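Local coordinates for surface presentation of antigens protein SPAS (PDB 2VT1), which is required for type III secretion of the Ipa invasion antigens and for invasion, with this chain forming part of its cytoplasmic domain, at residues B[1-6]-B[28-33]; B[8-13]-B[70-75]; B[17-22]-B[58-63]. One frame throughout, in Å; residues are numbered along the deposited sequence. Where two conformers were deposited one is given.

Contact 1 (B[1-6]-B[28-33]); sequences PTHIAI and CALAVR
Leu30 lays its CD2 methyl over the middle of the His3 imidazole, 3.7 Å from the ring centroid and almost straight along the ring normal, a CH-pi contact. The CG2 methyl of Thr2 lies against the opposite face, nearer the rim, so the ring is held between two methyl groups. The first torsion of His3 (chi1 -62°) swings the imidazole beside the backbone N, toward the helix, and its rotation about CB-CG turns a face to Leu30 CD2. Beside this pair comes Arg33, whose chain bends twice, at chi2 and chi3, and so turns back toward the strand. Its NH1 reaches Ile4 O at 2.8 Å, but the N-H points well off the oxygen (115°), and the hydrogen bond is weak. Its NH2 stands 3.7 Å from His3 CD2, with the guanidinium and imidazole planes 79° apart. The two groups therefore meet nearly at right angles and do not stack.

In fold terms, strand 4-9 and strand 19-25 form an antiparallel hairpin, and helix 26-38, which follows directly, crosses back over the start of the first strand. The axes of residues 4-6 and 28-33 come within 7.2 Å, an approach consistent with alanine facing alanine, Ala5 CB to Ala29 CB at 3.9 Å; Val32 CG1 lies 4.0 Å from Ala5 CB on the next turn. Ala29 CB also sits 3.8 Å from His3 O.

Further out, backbone hydrogen bonds join Ala5 to Glu24 of strand 19-25 and His3 to Asn26 at the start of helix 26-38. Ile4 turns the other way, onto Tyr54 of helix 47-56. The Pro1-Thr2-His3 start is consistent with self-cleavage at the Asn-Pro-Thr-His motif of this exporter family. Polar side chains of another protein's chain hydrogen-bond Thr2 O and Ile4 N.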
loop_
_atom_site.group_PDB
_atom_site.type_symbol
_atom_site.label_atom_id
_atom_site.label_comp_id
_atom_site.label_asym_id
_atom_site.label_seq_id
_atom_site.Cartn_x
_atom_site.Cartn_y
_atom_site.Cartn_z
ATOM N N PRO B 1 -6.170 2.504 12.928
ATOM C CA PRO B 1 -6.658 1.506 13.871
ATOM C C PRO B 1 -7.739 0.608 13.284
ATOM O O PRO B 1 -7.450 -0.535 12.917
ATOM C CB PRO B 1 -7.216 2.357 15.003
ATOM C CG PRO B 1 -6.292 3.535 15.042
ATOM C CD PRO B 1 -5.864 3.777 13.604
ATOM N N THR B 2 -8.970 1.101 13.189
ATOM C CA THR B 2 -10.046 0.272 12.651
ATOM C C THR B 2 -9.783 -0.092 11.177
ATOM O O THR B 2 -9.863 -1.267 10.811
ATOM C CB THR B 2 -11.435 0.937 12.805
ATOM O OG1 THR B 2 -11.503 1.621 14.061
ATOM C CG2 THR B 2 -12.548 -0.116 12.744
ATOM N N HIS B 3 -9.477 0.893 10.334
ATOM C CA HIS B 3 -9.175 0.601 8.933
ATOM C C HIS B 3 -7.851 1.210 8.523
ATOM O O HIS B 3 -7.554 2.355 8.865
ATOM C CB HIS B 3 -10.284 1.088 8.011
ATOM C CG HIS B 3 -11.595 0.427 8.267
ATOM N ND1 HIS B 3 -12.649 1.076 8.870
ATOM C CD2 HIS B 3 -12.013 -0.839 8.031
ATOM C CE1 HIS B 3 -13.663 0.239 8.990
ATOM N NE2 HIS B 3 -13.306 -0.925 8.478
ATOM N N ILE B 4 -7.065 0.411 7.807
ATOM C CA ILE B 4 -5.719 0.791 7.364
ATOM C C ILE B 4 -5.553 0.528 5.846
ATOM O O ILE B 4 -6.019 -0.478 5.316
ATOM C CB ILE B 4 -4.628 0.001 8.133
ATOM C CG1 ILE B 4 -4.644 0.334 9.627
ATOM C CG2 ILE B 4 -3.255 0.291 7.555
ATOM C CD1 ILE B 4 -3.897 -0.671 10.479
ATOM N N ALA B 5 -4.903 1.451 5.151
ATOM C CA ALA B 5 -4.542 1.253 3.754
ATOM C C ALA B 5 -3.082 1.655 3.583
ATOM O O ALA B 5 -2.702 2.763 3.942
ATOM C CB ALA B 5 -5.431 2.087 2.852
ATOM N N ILE B 6 -2.266 0.744 3.064
ATOM C CA ILE B 6 -0.855 1.042 2.786
ATOM C C ILE B 6 -0.609 0.768 1.307
ATOM O O ILE B 6 -0.822 -0.350 0.791
ATOM C CB ILE B 6 0.144 0.200 3.653
ATOM C CG1 ILE B 6 -0.323 0.058 5.116
ATOM C CG2 ILE B 6 1.580 0.767 3.540
ATOM C CD1 ILE B 6 -0.054 1.247 6.069
ATOM N N CYS B 28 -10.866 7.490 5.378
ATOM C CA CYS B 28 -10.016 7.767 4.236
ATOM C C CYS B 28 -9.459 6.464 3.669
ATOM O O CYS B 28 -9.330 6.314 2.466
ATOM C CB CYS B 28 -8.873 8.706 4.626
ATOM S SG CYS B 28 -9.339 10.461 4.765
ATOM N N ALA B 29 -9.126 5.522 4.545
ATOM C CA ALA B 29 -8.620 4.212 4.092
ATOM C C ALA B 29 -9.646 3.479 3.223
ATOM O O ALA B 29 -9.289 2.793 2.266
ATOM C CB ALA B 29 -8.251 3.352 5.274
ATOM N N LEU B 30 -10.924 3.613 3.579
ATOM C CA LEU B 30 -11.991 2.926 2.873
ATOM C C LEU B 30 -12.171 3.518 1.476
ATOM O O LEU B 30 -12.560 2.814 0.541
ATOM C CB LEU B 30 -13.321 3.033 3.648
ATOM C CG LEU B 30 -13.469 2.378 5.023
ATOM C CD1 LEU B 30 -14.818 2.736 5.613
ATOM C CD2 LEU B 30 -13.304 0.880 4.983
ATOM N N ALA B 31 -11.902 4.820 1.357
ATOM C CA ALA B 31 -12.002 5.533 0.083
ATOM C C ALA B 31 -10.820 5.166 -0.794
ATOM O O ALA B 31 -10.958 5.014 -2.008
ATOM C CB ALA B 31 -12.054 7.064 0.295
ATOM N N VAL B 32 -9.656 5.016 -0.182
ATOM C CA VAL B 32 -8.493 4.518 -0.917
ATOM C C VAL B 32 -8.793 3.137 -1.528
ATOM O O VAL B 32 -8.486 2.876 -2.688
ATOM C CB VAL B 32 -7.244 4.460 -0.025
ATOM C CG1 VAL B 32 -6.134 3.732 -0.735
ATOM C CG2 VAL B 32 -6.785 5.872 0.341
ATOM N N ARG B 33 -9.431 2.263 -0.758
ATOM C CA ARG B 33 -9.738 0.914 -1.233
ATOM C C ARG B 33 -10.701 0.920 -2.415
ATOM O O ARG B 33 -10.471 0.237 -3.395
ATOM C CB ARG B 33 -10.271 0.071 -0.072
ATOM C CG ARG B 33 -9.129 -0.603 0.697
ATOM C CD ARG B 33 -9.066 -0.309 2.210
ATOM N NE ARG B 33 -9.950 -1.172 2.990
ATOM C CZ ARG B 33 -9.793 -1.458 4.280
ATOM N NH1 ARG B 33 -8.773 -0.961 4.967
ATOM N NH2 ARG B 33 -10.661 -2.256 4.886
#

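Contact 2 (B[8-13]-B[70-75]); sequences IYFNPE and EVLRLI
Ile8 and Phe10 meet helix 68-80 through apolar side chains alone. In the aliphatic part, Ile8 CG2 is the meeting point: it touches Val71 CG1 at 4.0 Å and Ile75 CD1 at 4.1 Å, resting against residues one helical turn apart. The end of Ile75 is shared in turn, because its CD1 also comes to 3.9 Å from Phe10 CB, close to the root of the aromatic side chain.

The aromatic part belongs to the Phe10 ring. With CG anti to the backbone N (chi1 -173°), the ring extends toward the helix and receives Leu72 CD1 over one face, 4.2 Å from the centroid and 18° off the ring normal. This CH-pi contact is displaced toward the far end of the ring, where CZ lies 4.0 Å from the methyl. Pro12 N lies over the opposite face, also toward the rim.

These contacts lay the C-terminal helix against one face of the antiparallel sheet, at the far end of strand 4-9. Pro18, just ahead of Phe19 in the neighbouring chain segment, wedges in among Ile8, Phe10 and Val71, and Leu49 and Leu53 of helix 47-56 pack on Val71.

The polar interactions stay within each segment or lead elsewhere. Asn11 OD1 accepts from Glu13 N at 3.2 Å, an Asx turn in which the donor sits above the carbonyl plane. On the helix, Arg73 NH1 donates to Glu70 O at 2.8 Å, on a lone pair in the carbonyl plane. Salt bridges carry these residues onward, Arg73 to Asp46 and Glu70 to Lys52.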
loop_
_atom_site.group_PDB
_atom_site.type_symbol
_atom_site.label_atom_id
_atom_site.label_comp_id
_atom_site.label_asym_id
_atom_site.label_seq_id
_atom_site.Cartn_x
_atom_site.Cartn_y
_atom_site.Cartn_z
ATOM N N ILE B 8 1.790 0.351 -1.868
ATOM C CA ILE B 8 3.122 -0.213 -2.091
ATOM C C ILE B 8 3.563 -0.082 -3.548
ATOM O O ILE B 8 2.880 -0.502 -4.478
ATOM C CB ILE B 8 3.205 -1.692 -1.679
ATOM C CG1 ILE B 8 2.777 -1.882 -0.231
ATOM C CG2 ILE B 8 4.621 -2.211 -1.868
ATOM C CD1 ILE B 8 3.758 -1.395 0.767
ATOM N N TYR B 9 4.730 0.519 -3.723
ATOM C CA TYR B 9 5.360 0.656 -5.017
ATOM C C TYR B 9 6.591 -0.247 -5.060
ATOM O O TYR B 9 7.100 -0.621 -4.017
ATOM C CB TYR B 9 5.774 2.110 -5.169
ATOM C CG TYR B 9 6.589 2.361 -6.389
ATOM C CD1 TYR B 9 6.006 2.343 -7.643
ATOM C CD2 TYR B 9 7.942 2.621 -6.293
ATOM C CE1 TYR B 9 6.751 2.571 -8.781
ATOM C CE2 TYR B 9 8.697 2.847 -7.425
ATOM C CZ TYR B 9 8.096 2.821 -8.666
ATOM O OH TYR B 9 8.846 3.052 -9.794
ATOM N N PHE B 10 7.092 -0.599 -6.241
ATOM C CA PHE B 10 8.357 -1.362 -6.292
ATOM C C PHE B 10 9.129 -1.193 -7.593
ATOM O O PHE B 10 8.574 -1.356 -8.668
ATOM C CB PHE B 10 8.100 -2.850 -6.044
ATOM C CG PHE B 10 9.355 -3.675 -5.912
ATOM C CD1 PHE B 10 10.161 -3.565 -4.793
ATOM C CD2 PHE B 10 9.716 -4.578 -6.894
ATOM C CE1 PHE B 10 11.312 -4.319 -4.674
ATOM C CE2 PHE B 10 10.871 -5.342 -6.768
ATOM C CZ PHE B 10 11.662 -5.210 -5.662
ATOM N N ASN B 11 10.416 -0.877 -7.474
ATOM C CA ASN B 11 11.334 -0.799 -8.627
ATOM C C ASN B 11 12.729 -1.287 -8.232
ATOM O O ASN B 11 13.415 -0.663 -7.420
ATOM C CB ASN B 11 11.417 0.631 -9.176
ATOM C CG ASN B 11 12.244 0.720 -10.445
ATOM O OD1 ASN B 11 12.807 -0.272 -10.908
ATOM N ND2 ASN B 11 12.317 1.914 -11.017
ATOM N N PRO B 12 13.142 -2.425 -8.793
ATOM C CA PRO B 12 14.366 -3.067 -8.355
ATOM C C PRO B 12 15.652 -2.354 -8.803
ATOM O O PRO B 12 16.742 -2.658 -8.302
ATOM C CB PRO B 12 14.261 -4.464 -8.973
ATOM C CG PRO B 12 13.367 -4.290 -10.142
ATOM C CD PRO B 12 12.382 -3.265 -9.725
ATOM N N GLU B 13 15.531 -1.407 -9.723
ATOM C CA GLU B 13 16.697 -0.642 -10.147
ATOM C C GLU B 13 17.089 0.412 -9.102
ATOM O O GLU B 13 18.212 0.931 -9.122
ATOM C CB GLU B 13 16.431 0.035 -11.496
ATOM C CG GLU B 13 16.091 -0.922 -12.638
ATOM C CD GLU B 13 17.192 -1.946 -12.907
ATOM O OE1 GLU B 13 18.369 -1.648 -12.609
ATOM O OE2 GLU B 13 16.876 -3.044 -13.419
ATOM N N GLU B 70 8.343 -9.952 3.849
ATOM C CA GLU B 70 6.911 -10.120 4.116
ATOM C C GLU B 70 6.085 -9.292 3.138
ATOM O O GLU B 70 4.973 -9.676 2.782
ATOM C CB GLU B 70 6.581 -9.715 5.556
ATOM C CG GLU B 70 5.140 -9.997 5.959
ATOM C CD GLU B 70 4.872 -9.769 7.441
ATOM O OE1 GLU B 70 5.817 -9.401 8.180
ATOM O OE2 GLU B 70 3.709 -9.963 7.862
ATOM N N VAL B 71 6.633 -8.151 2.707
ATOM C CA VAL B 71 5.940 -7.289 1.754
ATOM C C VAL B 71 6.170 -7.793 0.342
ATOM O O VAL B 71 5.260 -7.868 -0.462
ATOM C CB VAL B 71 6.396 -5.815 1.875
ATOM C CG1 VAL B 71 5.795 -4.990 0.758
ATOM C CG2 VAL B 71 5.977 -5.242 3.230
ATOM N N LEU B 72 7.408 -8.165 0.060
ATOM C CA LEU B 72 7.797 -8.627 -1.245
ATOM C C LEU B 72 7.066 -9.921 -1.647
ATOM O O LEU B 72 6.810 -10.152 -2.825
ATOM C CB LEU B 72 9.310 -8.832 -1.271
ATOM C CG LEU B 72 9.941 -9.015 -2.640
ATOM C CD1 LEU B 72 9.489 -7.912 -3.590
ATOM C CD2 LEU B 72 11.458 -9.012 -2.473
ATOM N N ARG B 73 6.717 -10.755 -0.682
ATOM C CA ARG B 73 5.948 -11.956 -0.986
ATOM C C ARG B 73 4.607 -11.659 -1.708
ATOM O O ARG B 73 4.170 -12.436 -2.567
ATOM C CB ARG B 73 5.731 -12.787 0.289
ATOM C CG ARG B 73 4.371 -12.655 0.908
ATOM C CD ARG B 73 4.364 -13.250 2.299
ATOM N NE ARG B 73 3.013 -13.425 2.819
ATOM C CZ ARG B 73 2.305 -12.461 3.389
ATOM N NH1 ARG B 73 2.805 -11.237 3.536
ATOM N NH2 ARG B 73 1.093 -12.731 3.824
ATOM N N LEU B 74 3.968 -10.533 -1.381
ATOM C CA LEU B 74 2.725 -10.144 -2.048
ATOM C C LEU B 74 2.954 -9.761 -3.497
ATOM O O LEU B 74 2.205 -10.159 -4.376
ATOM C CB LEU B 74 2.037 -8.984 -1.315
ATOM C CG LEU B 74 1.715 -9.228 0.157
ATOM C CD1 LEU B 74 1.047 -7.994 0.753
ATOM C CD2 LEU B 74 0.815 -10.449 0.315
ATOM N N ILE B 75 4.003 -8.999 -3.754
ATOM C CA ILE B 75 4.325 -8.578 -5.115
ATOM C C ILE B 75 4.661 -9.806 -5.966
ATOM O O ILE B 75 4.296 -9.911 -7.130
ATOM C CB ILE B 75 5.512 -7.561 -5.091
ATOM C CG1 ILE B 75 5.099 -6.282 -4.347
ATOM C CG2 ILE B 75 5.989 -7.240 -6.503
ATOM C CD1 ILE B 75 6.265 -5.447 -3.841
#

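Contact 3 (B[17-22]-B[58-63]); sequences APFISL and TKYSFV
Pro18 and Val63 make the tightly bonded end of this antiparallel pairing: Val63 N donates to Pro18 O at 2.9 Å in a nearly straight bond (172°), while Pro18 CB rests 4.1 Å from Val63 CG2. The Val63 methyl also packs on Ile20 CG1, and Ile20 N donates to Ser61 O at 2.8 Å. On the side of the sheet that carries Phe19 and Phe62, the two rings form an edge-to-face (T-shaped) pair. Phe19 CD1 sits over the centre of the Phe62 ring, with the centroids 5.1 Å apart and the planes at 74°.

Toward Tyr60 the pairing loosens. Tyr60 and Ser61 both face Ile20 in a G1 beta bulge, and their two bonds to Ile20 O are weak, one bent and one long at 3.4 Å from Ser61 N. Tyr60 takes the left-handed backbone conformation of the bulge (phi 54°), and its CA lies 3.5 Å from Phe19 CZ. Its ring lies alongside the facing strand, CE1 3.2 Å from Ser21 O, on the more exposed side, and its hydroxyl hydrogen-bonds an acidic side chain of another protein's chain. Ser61 OG closes the preceding turn on Thr58 O.

The short, weakly bonded strand 61-62 is outermost in this chain, beside strand 19-25, whose other neighbour is strand 4-9; Ile20 packs on Ile6 and Ile8 there, and Pro18 on Leu68 and Ile75 of helix 68-80.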
loop_
_atom_site.group_PDB
_atom_site.type_symbol
_atom_site.label_atom_id
_atom_site.label_comp_id
_atom_site.label_asym_id
_atom_site.label_seq_id
_atom_site.Cartn_x
_atom_site.Cartn_y
_atom_site.Cartn_z
ATOM N N ALA B 17 14.160 -3.027 -1.655
ATOM C CA ALA B 17 13.036 -2.883 -0.747
ATOM C C ALA B 17 11.872 -2.189 -1.435
ATOM O O ALA B 17 12.087 -1.245 -2.202
ATOM C CB ALA B 17 13.456 -2.091 0.469
ATOM N N PRO B 18 10.636 -2.655 -1.162
ATOM C CA PRO B 18 9.402 -1.970 -1.586
ATOM C C PRO B 18 9.294 -0.578 -0.973
ATOM O O PRO B 18 9.970 -0.292 -0.014
ATOM C CB PRO B 18 8.280 -2.887 -1.059
ATOM C CG PRO B 18 8.926 -4.236 -0.900
ATOM C CD PRO B 18 10.356 -3.938 -0.496
ATOM N N PHE B 19 8.439 0.272 -1.515
ATOM C CA PHE B 19 8.349 1.664 -1.086
ATOM C C PHE B 19 6.898 1.985 -0.731
ATOM O O PHE B 19 5.994 1.679 -1.498
ATOM C CB PHE B 19 8.844 2.565 -2.223
ATOM C CG PHE B 19 8.612 4.043 -2.012
ATOM C CD1 PHE B 19 9.626 4.857 -1.554
ATOM C CD2 PHE B 19 7.403 4.619 -2.325
ATOM C CE1 PHE B 19 9.434 6.209 -1.384
ATOM C CE2 PHE B 19 7.200 5.984 -2.152
ATOM C CZ PHE B 19 8.218 6.778 -1.694
ATOM N N ILE B 20 6.686 2.558 0.449
ATOM C CA ILE B 20 5.346 2.946 0.908
ATOM C C ILE B 20 4.932 4.307 0.338
ATOM O O ILE B 20 5.520 5.326 0.682
ATOM C CB ILE B 20 5.268 3.006 2.452
ATOM C CG1 ILE B 20 5.431 1.599 3.049
ATOM C CG2 ILE B 20 3.933 3.681 2.890
ATOM C CD1 ILE B 20 5.681 1.572 4.546
ATOM N N SER B 21 3.912 4.294 -0.519
ATOM C CA SER B 21 3.407 5.480 -1.223
ATOM C C SER B 21 2.230 6.186 -0.533
ATOM O O SER B 21 1.869 7.305 -0.894
ATOM C CB SER B 21 2.937 5.070 -2.611
ATOM O OG SER B 21 2.025 3.984 -2.531
ATOM N N LEU B 22 1.608 5.527 0.432
ATOM C CA LEU B 22 0.504 6.133 1.149
ATOM C C LEU B 22 0.212 5.326 2.400
ATOM O O LEU B 22 0.410 4.113 2.446
ATOM C CB LEU B 22 -0.740 6.281 0.239
ATOM C CG LEU B 22 -1.659 5.098 -0.111
ATOM C CD1 LEU B 22 -2.715 4.878 0.958
ATOM C CD2 LEU B 22 -2.336 5.339 -1.436
ATOM N N THR B 58 6.589 5.691 8.286
ATOM C CA THR B 58 5.986 6.929 7.816
ATOM C C THR B 58 5.801 6.830 6.298
ATOM O O THR B 58 6.436 6.010 5.644
ATOM C CB THR B 58 6.864 8.170 8.186
ATOM O OG1 THR B 58 7.963 8.279 7.273
ATOM C CG2 THR B 58 7.403 8.043 9.592
ATOM N N LYS B 59 4.930 7.659 5.728
ATOM C CA LYS B 59 4.640 7.578 4.302
ATOM C C LYS B 59 5.849 8.027 3.506
ATOM O O LYS B 59 6.735 8.709 4.031
ATOM C CB LYS B 59 3.434 8.452 3.943
ATOM C CG LYS B 59 3.667 9.934 4.152
ATOM C CD LYS B 59 2.709 10.777 3.314
ATOM C CE LYS B 59 1.273 10.690 3.821
ATOM N NZ LYS B 59 0.383 11.568 3.007
ATOM N N TYR B 60 5.866 7.653 2.230
ATOM C CA TYR B 60 6.953 7.980 1.328
ATOM C C TYR B 60 8.297 7.531 1.886
ATOM O O TYR B 60 9.265 8.307 1.921
ATOM C CB TYR B 60 6.972 9.477 1.017
ATOM C CG TYR B 60 5.658 10.006 0.475
ATOM C CD1 TYR B 60 5.026 9.387 -0.596
ATOM C CD2 TYR B 60 5.061 11.127 1.025
ATOM C CE1 TYR B 60 3.832 9.866 -1.101
ATOM C CE2 TYR B 60 3.863 11.621 0.527
ATOM C CZ TYR B 60 3.256 10.987 -0.540
ATOM O OH TYR B 60 2.062 11.463 -1.031
ATOM N N SER B 61 8.353 6.273 2.317
ATOM C CA SER B 61 9.605 5.686 2.780
ATOM C C SER B 61 9.728 4.212 2.348
ATOM O O SER B 61 8.717 3.542 2.080
ATOM C CB SER B 61 9.738 5.836 4.306
ATOM O OG SER B 61 8.797 5.047 5.021
ATOM N N PHE B 62 10.964 3.717 2.270
ATOM C CA PHE B 62 11.201 2.321 1.931
ATOM C C PHE B 62 10.936 1.409 3.107
ATOM O O PHE B 62 11.128 1.795 4.245
ATOM C CB PHE B 62 12.625 2.138 1.422
ATOM C CG PHE B 62 12.865 2.825 0.127
ATOM C CD1 PHE B 62 13.320 4.130 0.103
ATOM C CD2 PHE B 62 12.579 2.192 -1.067
ATOM C CE1 PHE B 62 13.510 4.784 -1.087
ATOM C CE2 PHE B 62 12.771 2.845 -2.264
ATOM C CZ PHE B 62 13.238 4.143 -2.272
ATOM N N VAL B 63 10.465 0.201 2.828
ATOM C CA VAL B 63 10.195 -0.751 3.885
ATOM C C VAL B 63 11.537 -1.159 4.483
ATOM O O VAL B 63 12.496 -1.390 3.755
ATOM C CB VAL B 63 9.407 -1.962 3.365
ATOM C CG1 VAL B 63 9.161 -2.970 4.483
ATOM C CG2 VAL B 63 8.096 -1.504 2.778
#

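From the N terminus, the two ends of strand 4-9 fall in the first segments of contacts 1 and 2, which lie about 20 Å apart between centres and on opposite sides of the chain's centre. Contact 1 closes the shortest loop, when helix 26-38 returns to the strand's beginning after the hairpin. Contact 3 starts inside that loop, at 17-22, and closes beyond it at 58-63, so the two cross. Contact 2 closes last, at helix 68-80; it encloses contact 3 and crosses contact 1. Leu22 CD1 packs on Val32 CG1, and where strands 4-9 and 19-25 run side by side Tyr9 N probably hydrogen-bonds Phe19 O, joining the three contacts through one sheet.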